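Local coordinates for hypothetical protein (Geobacillus stearothermophilus, PDB 1U84) that is of unknown function and belongs to the DUF1871 family, folding as a small, single-chain, all-helical protein, at residues W20-L25 / E64-P69; E45-L50 / L74-L79. All blocks are in the same frame, centred on the assembly; numbering follows the deposited sequence.

Interaction 1 (W20-L25 / E64-P69); sequences WDPFGL and EPIPFP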
loop_
_atom_site.group_PDB
_atom_site.type_symbol
_atom_site.label_atom_id
_atom_site.label_comp_id
_atom_site.label_asym_id
_atom_site.label_seq_id
_atom_site.Cartn_x
_atom_site.Cartn_y
_atom_site.Cartn_z
ATOM N N TRP A 20 3.126 4.203 6.192
ATOM C CA TRP A 20 4.296 4.023 5.329
ATOM C C TRP A 20 5.024 5.362 5.081
ATOM O O TRP A 20 6.261 5.446 5.181
ATOM C CB TRP A 20 3.859 3.406 4.004
ATOM C CG TRP A 20 4.956 2.881 3.148
ATOM C CD1 TRP A 20 6.036 2.110 3.535
ATOM C CD2 TRP A 20 5.041 3.016 1.747
ATOM N NE1 TRP A 20 6.795 1.782 2.445
ATOM C CE2 TRP A 20 6.192 2.305 1.320
ATOM C CE3 TRP A 20 4.227 3.642 0.780
ATOM C CZ2 TRP A 20 6.568 2.251 -0.019
ATOM C CZ3 TRP A 20 4.602 3.580 -0.555
ATOM C CH2 TRP A 20 5.761 2.875 -0.946
ATOM N N ASP A 21 4.233 6.403 4.809
ATOM C CA ASP A 21 4.720 7.797 4.750
ATOM C C ASP A 21 6.109 7.924 4.082
ATOM O O ASP A 21 7.088 8.398 4.707
ATOM C CB ASP A 21 4.681 8.446 6.149
ATOM C CG ASP A 21 4.907 9.960 6.104
ATOM O OD1 ASP A 21 4.929 10.547 4.992
ATOM O OD2 ASP A 21 5.073 10.560 7.196
ATOM N N PRO A 22 6.222 7.527 2.810
ATOM C CA PRO A 22 7.511 7.513 2.110
ATOM C C PRO A 22 8.136 8.884 1.920
ATOM O O PRO A 22 9.345 8.969 1.733
ATOM C CB PRO A 22 7.167 6.934 0.744
ATOM C CG PRO A 22 5.694 7.233 0.581
ATOM C CD PRO A 22 5.136 7.019 1.938
ATOM N N PHE A 23 7.338 9.946 2.008
ATOM C CA PHE A 23 7.900 11.283 1.757
ATOM C C PHE A 23 7.883 12.188 2.995
ATOM O O PHE A 23 8.107 13.401 2.893
ATOM C CB PHE A 23 7.193 11.914 0.554
ATOM C CG PHE A 23 7.385 11.140 -0.715
ATOM C CD1 PHE A 23 8.674 10.876 -1.191
ATOM C CD2 PHE A 23 6.290 10.634 -1.413
ATOM C CE1 PHE A 23 8.866 10.138 -2.380
ATOM C CE2 PHE A 23 6.468 9.883 -2.593
ATOM C CZ PHE A 23 7.764 9.629 -3.058
ATOM N N GLY A 24 7.611 11.615 4.166
ATOM C CA GLY A 24 7.667 12.406 5.415
ATOM C C GLY A 24 6.647 13.533 5.438
ATOM O O GLY A 24 6.936 14.674 5.823
ATOM N N LEU A 25 5.433 13.203 5.023
ATOM C CA LEU A 25 4.330 14.167 4.937
ATOM C C LEU A 25 3.273 13.988 6.035
ATOM O O LEU A 25 2.358 14.801 6.182
ATOM C CB LEU A 25 3.659 14.043 3.541
ATOM C CG LEU A 25 4.517 14.297 2.294
ATOM C CD1 LEU A 25 3.755 13.886 1.022
ATOM C CD2 LEU A 25 4.963 15.757 2.187
ATOM N N GLU A 64 7.339 11.040 -8.703
ATOM C CA GLU A 64 8.577 10.496 -8.153
ATOM C C GLU A 64 8.408 8.987 -8.049
ATOM O O GLU A 64 7.437 8.522 -7.458
ATOM C CB GLU A 64 8.818 11.062 -6.757
ATOM C CG GLU A 64 9.632 12.334 -6.744
ATOM C CD GLU A 64 9.613 12.994 -5.396
ATOM O OE1 GLU A 64 9.209 12.326 -4.422
ATOM O OE2 GLU A 64 9.988 14.175 -5.293
ATOM N N PRO A 65 9.341 8.213 -8.631
ATOM C CA PRO A 65 9.255 6.760 -8.503
ATOM C C PRO A 65 9.913 6.273 -7.201
ATOM O O PRO A 65 11.113 6.513 -6.978
ATOM C CB PRO A 65 10.023 6.266 -9.738
ATOM C CG PRO A 65 11.109 7.315 -9.908
ATOM C CD PRO A 65 10.479 8.637 -9.474
ATOM N N ILE A 66 9.135 5.642 -6.331
ATOM C CA ILE A 66 9.676 5.060 -5.119
ATOM C C ILE A 66 10.406 3.794 -5.575
ATOM O O ILE A 66 9.868 3.024 -6.381
ATOM C CB ILE A 66 8.575 4.731 -4.070
ATOM C CG1 ILE A 66 7.879 6.016 -3.605
ATOM C CG2 ILE A 66 9.144 3.949 -2.916
ATOM C CD1 ILE A 66 6.754 5.833 -2.604
ATOM N N PRO A 67 11.628 3.581 -5.085
ATOM C CA PRO A 67 12.367 2.359 -5.444
ATOM C C PRO A 67 11.499 1.111 -5.280
ATOM O O PRO A 67 10.846 0.944 -4.243
ATOM C CB PRO A 67 13.492 2.342 -4.439
ATOM C CG PRO A 67 13.785 3.806 -4.255
ATOM C CD PRO A 67 12.404 4.416 -4.157
ATOM N N PHE A 68 11.523 0.254 -6.295
ATOM C CA PHE A 68 10.750 -0.977 -6.260
ATOM C C PHE A 68 10.908 -1.768 -4.954
ATOM O O PHE A 68 9.899 -2.227 -4.402
ATOM C CB PHE A 68 11.016 -1.868 -7.489
ATOM C CG PHE A 68 10.077 -3.045 -7.588
ATOM C CD1 PHE A 68 8.853 -2.906 -8.212
ATOM C CD2 PHE A 68 10.422 -4.280 -7.009
ATOM C CE1 PHE A 68 7.965 -3.992 -8.300
ATOM C CE2 PHE A 68 9.549 -5.359 -7.083
ATOM C CZ PHE A 68 8.318 -5.206 -7.733
ATOM N N PRO A 69 12.146 -2.012 -4.481
ATOM C CA PRO A 69 12.256 -2.829 -3.249
ATOM C C PRO A 69 11.570 -2.208 -2.019
ATOM O O PRO A 69 11.119 -2.938 -1.151
ATOM C CB PRO A 69 13.762 -2.957 -3.037
ATOM C CG PRO A 69 14.363 -2.749 -4.477
ATOM C CD PRO A 69 13.469 -1.667 -5.040
#

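Interaction 2 (E45-L50 / L74-L79); sequences EDARTL and LARRLL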
loop_
_atom_site.group_PDB
_atom_site.type_symbol
_atom_site.label_atom_id
_atom_site.label_comp_id
_atom_site.label_asym_id
_atom_site.label_seq_id
_atom_site.Cartn_x
_atom_site.Cartn_y
_atom_site.Cartn_z
ATOM N N GLU A 45 -2.651 -11.908 -4.896
ATOM C CA GLU A 45 -2.006 -12.489 -3.706
ATOM C C GLU A 45 -0.478 -12.413 -3.820
ATOM O O GLU A 45 0.239 -12.954 -2.978
ATOM C CB GLU A 45 -2.401 -13.965 -3.537
ATOM C CG GLU A 45 -3.904 -14.301 -3.601
ATOM C CD GLU A 45 -4.772 -13.631 -2.549
ATOM O OE1 GLU A 45 -4.269 -13.270 -1.472
ATOM O OE2 GLU A 45 -5.991 -13.486 -2.818
ATOM N N ASP A 46 -0.004 -11.736 -4.862
ATOM C CA ASP A 46 1.407 -11.746 -5.227
ATOM C C ASP A 46 2.091 -10.414 -4.859
ATOM O O ASP A 46 1.683 -9.364 -5.360
ATOM C CB ASP A 46 1.555 -11.971 -6.728
ATOM C CG ASP A 46 3.015 -12.006 -7.168
ATOM O OD1 ASP A 46 3.802 -12.847 -6.687
ATOM O OD2 ASP A 46 3.348 -11.180 -8.022
ATOM N N ALA A 47 3.108 -10.495 -4.015
ATOM C CA ALA A 47 3.782 -9.283 -3.567
ATOM C C ALA A 47 4.365 -8.499 -4.768
ATOM O O ALA A 47 4.308 -7.253 -4.781
ATOM C CB ALA A 47 4.835 -9.598 -2.546
ATOM N N ARG A 48 4.972 -9.176 -5.751
ATOM C CA ARG A 48 5.534 -8.437 -6.909
ATOM C C ARG A 48 4.495 -7.613 -7.653
ATOM O O ARG A 48 4.738 -6.458 -8.015
ATOM C CB ARG A 48 6.260 -9.375 -7.907
ATOM C CG ARG A 48 7.600 -9.903 -7.434
ATOM C CD ARG A 48 8.117 -11.053 -8.343
ATOM N NE ARG A 48 9.248 -11.758 -7.713
ATOM C CZ ARG A 48 10.409 -12.000 -8.310
ATOM N NH1 ARG A 48 10.572 -11.616 -9.564
ATOM N NH2 ARG A 48 11.381 -12.656 -7.659
ATOM N N THR A 49 3.347 -8.237 -7.904
ATOM C CA THR A 49 2.242 -7.613 -8.609
ATOM C C THR A 49 1.756 -6.397 -7.807
ATOM O O THR A 49 1.604 -5.306 -8.352
ATOM C CB THR A 49 1.090 -8.614 -8.842
ATOM O OG1 THR A 49 1.579 -9.726 -9.632
ATOM C CG2 THR A 49 -0.046 -7.939 -9.578
ATOM N N LEU A 50 1.548 -6.599 -6.508
ATOM C CA LEU A 50 1.067 -5.511 -5.648
ATOM C C LEU A 50 2.085 -4.381 -5.569
ATOM O O LEU A 50 1.709 -3.202 -5.596
ATOM C CB LEU A 50 0.708 -6.024 -4.248
ATOM C CG LEU A 50 0.232 -4.985 -3.222
ATOM C CD1 LEU A 50 -0.952 -4.185 -3.738
ATOM C CD2 LEU A 50 -0.085 -5.676 -1.872
ATOM N N LEU A 74 6.512 -3.082 1.542
ATOM C CA LEU A 74 5.165 -2.733 1.915
ATOM C C LEU A 74 4.183 -3.787 1.404
ATOM O O LEU A 74 3.329 -4.241 2.146
ATOM C CB LEU A 74 4.790 -1.328 1.427
ATOM C CG LEU A 74 3.316 -1.002 1.723
ATOM C CD1 LEU A 74 2.988 -0.920 3.200
ATOM C CD2 LEU A 74 2.933 0.297 1.040
ATOM N N ALA A 75 4.301 -4.149 0.131
ATOM C CA ALA A 75 3.377 -5.146 -0.424
ATOM C C ALA A 75 3.403 -6.433 0.391
ATOM O O ALA A 75 2.374 -7.027 0.640
ATOM C CB ALA A 75 3.746 -5.440 -1.867
ATOM N N ARG A 76 4.602 -6.907 0.740
ATOM C CA ARG A 76 4.711 -8.124 1.561
ATOM C C ARG A 76 4.006 -7.985 2.900
ATOM O O ARG A 76 3.294 -8.887 3.324
ATOM C CB ARG A 76 6.184 -8.527 1.760
ATOM C CG ARG A 76 6.746 -9.098 0.483
ATOM C CD ARG A 76 8.223 -9.491 0.540
ATOM N NE ARG A 76 8.552 -10.274 -0.656
ATOM C CZ ARG A 76 9.786 -10.469 -1.136
ATOM N NH1 ARG A 76 10.860 -9.906 -0.562
ATOM N NH2 ARG A 76 9.947 -11.230 -2.220
ATOM N N ARG A 77 4.168 -6.830 3.534
ATOM C CA ARG A 77 3.539 -6.601 4.844
ATOM C C ARG A 77 2.010 -6.616 4.738
ATOM O O ARG A 77 1.302 -7.232 5.561
ATOM C CB ARG A 77 4.016 -5.306 5.488
ATOM C CG ARG A 77 5.529 -5.191 5.785
ATOM C CD ARG A 77 6.127 -6.445 6.458
ATOM N NE ARG A 77 7.595 -6.414 6.537
ATOM C CZ ARG A 77 8.426 -6.481 5.491
ATOM N NH1 ARG A 77 7.966 -6.561 4.260
ATOM N NH2 ARG A 77 9.742 -6.456 5.686
ATOM N N LEU A 78 1.494 -5.987 3.681
ATOM C CA LEU A 78 0.053 -5.910 3.502
ATOM C C LEU A 78 -0.547 -7.279 3.213
ATOM O O LEU A 78 -1.586 -7.620 3.732
ATOM C CB LEU A 78 -0.318 -4.954 2.359
ATOM C CG LEU A 78 0.084 -3.481 2.554
ATOM C CD1 LEU A 78 -0.290 -2.697 1.293
ATOM C CD2 LEU A 78 -0.587 -2.822 3.789
ATOM N N LEU A 79 0.125 -8.043 2.365
ATOM C CA LEU A 79 -0.381 -9.370 2.034
ATOM C C LEU A 79 -0.244 -10.321 3.219
ATOM O O LEU A 79 -1.096 -11.211 3.390
ATOM C CB LEU A 79 0.343 -9.935 0.804
ATOM C CG LEU A 79 -0.065 -9.253 -0.510
ATOM C CD1 LEU A 79 0.830 -9.639 -1.701
ATOM C CD2 LEU A 79 -1.526 -9.512 -0.850
#

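Interaction 1 (W20-L25 / E64-P69)
Ile66 rests its CD1 methyl against both Trp20 and Pro22, at the place where these two pack on each other, lying 3.5 Å from CH2 of the Trp20 indole and equally near CB of Pro22. Its CG1 branch stands beside the backbone N (chi1 -63°), and an extended second torsion carries CD1 into this apolar niche, while CG1 itself rests 3.7 Å from CZ of Phe23. A beta-branched residue suits the place, since its CD1 end meets Trp20 and Pro22 while CG1 lies by the Phe23 ring. Pro22 CG also lies over one face of the Trp20 ring, offset toward its rim. The contact joins two interhelical loops of an all-helical fold: a type I turn, Asp21 to Gly24, just after helix 8-20, and the extended lead-in to helix 68-85. Glu64 and Phe23 slide past each other, with OE1 3.0 Å from ring atom CE1 and the two planes 67° apart. An alanine in place of Phe23 would probably open a gap beside Ile66 CG1 and leave the Glu64 carboxylate without the ring it lies against. Further out, Asp21 OD1 accepts from Leu25 N at 2.7 Å through its syn lone pair and also bonds Tyr30 OH, tying the turn together.

Interaction 2 (E45-L50 / L74-L79)
Ala47 and Ala75 bring the two backbones to 5.2 Å between their CA atoms, whereas Glu45 and Leu79 stand 6.7 Å apart by the same measure. The first turn of helix 47-62 thus packs against the middle of helix 68-85, and alanine on each side permits the close approach: CB of Ala75 lies 3.5 Å from the carbonyl O of Ala47. Larger side chains surround this point. Leu79 reaches over the helix start, its CD1 3.4 Å from Ala47 N and also against the carbonyl carbon of Asp46. Leu50 has CG anti to its backbone N (chi1 178°), which directs CG onto Ala75 CB at 3.8 Å and lets CD2 lean on CG of Leu79. At the margin, Arg76 lays CG against Ala47 CB, its CG methylene doing the packing while the chain runs on, extended to NE, in a residue that is exposed overall. Asp46 is the N-cap of helix 47-62: its OD2 takes Thr49 N at 2.9 Å, from above the carboxylate plane, and Thr49 OG1 through the anti lone pair. Glu45 finds its charge partner elsewhere, in a salt bridge with Lys82. No hydrogen bond joins the two segments, so van der Waals fit between small and branched apolar groups carries their association, with polar groups fixing the helix start alongside.

Overall arrangement
From the N terminus, helix 8-20 ends at the 20-25 turn, which waits 39 residues for 64-69; interaction 1 therefore closes a long loop containing helices 31-41 and 47-62. Interaction 2 begins inside that loop, at 45-50, and ends beyond it, at 74-79, so the two cross rather than nest; its shorter loop, 24 residues between nearest ends, holds most of helix 47-62 and the start of helix 68-85. Both lean on the last helix, interaction 1 through the lead-in just before it and interaction 2 through its middle. They meet at Trp20 CD2 and Leu74 CD2, 3.5 Å apart, and again where Phe68 packs by the carbonyl O of Arg48. Leu78 extends the packing to helix 31-41.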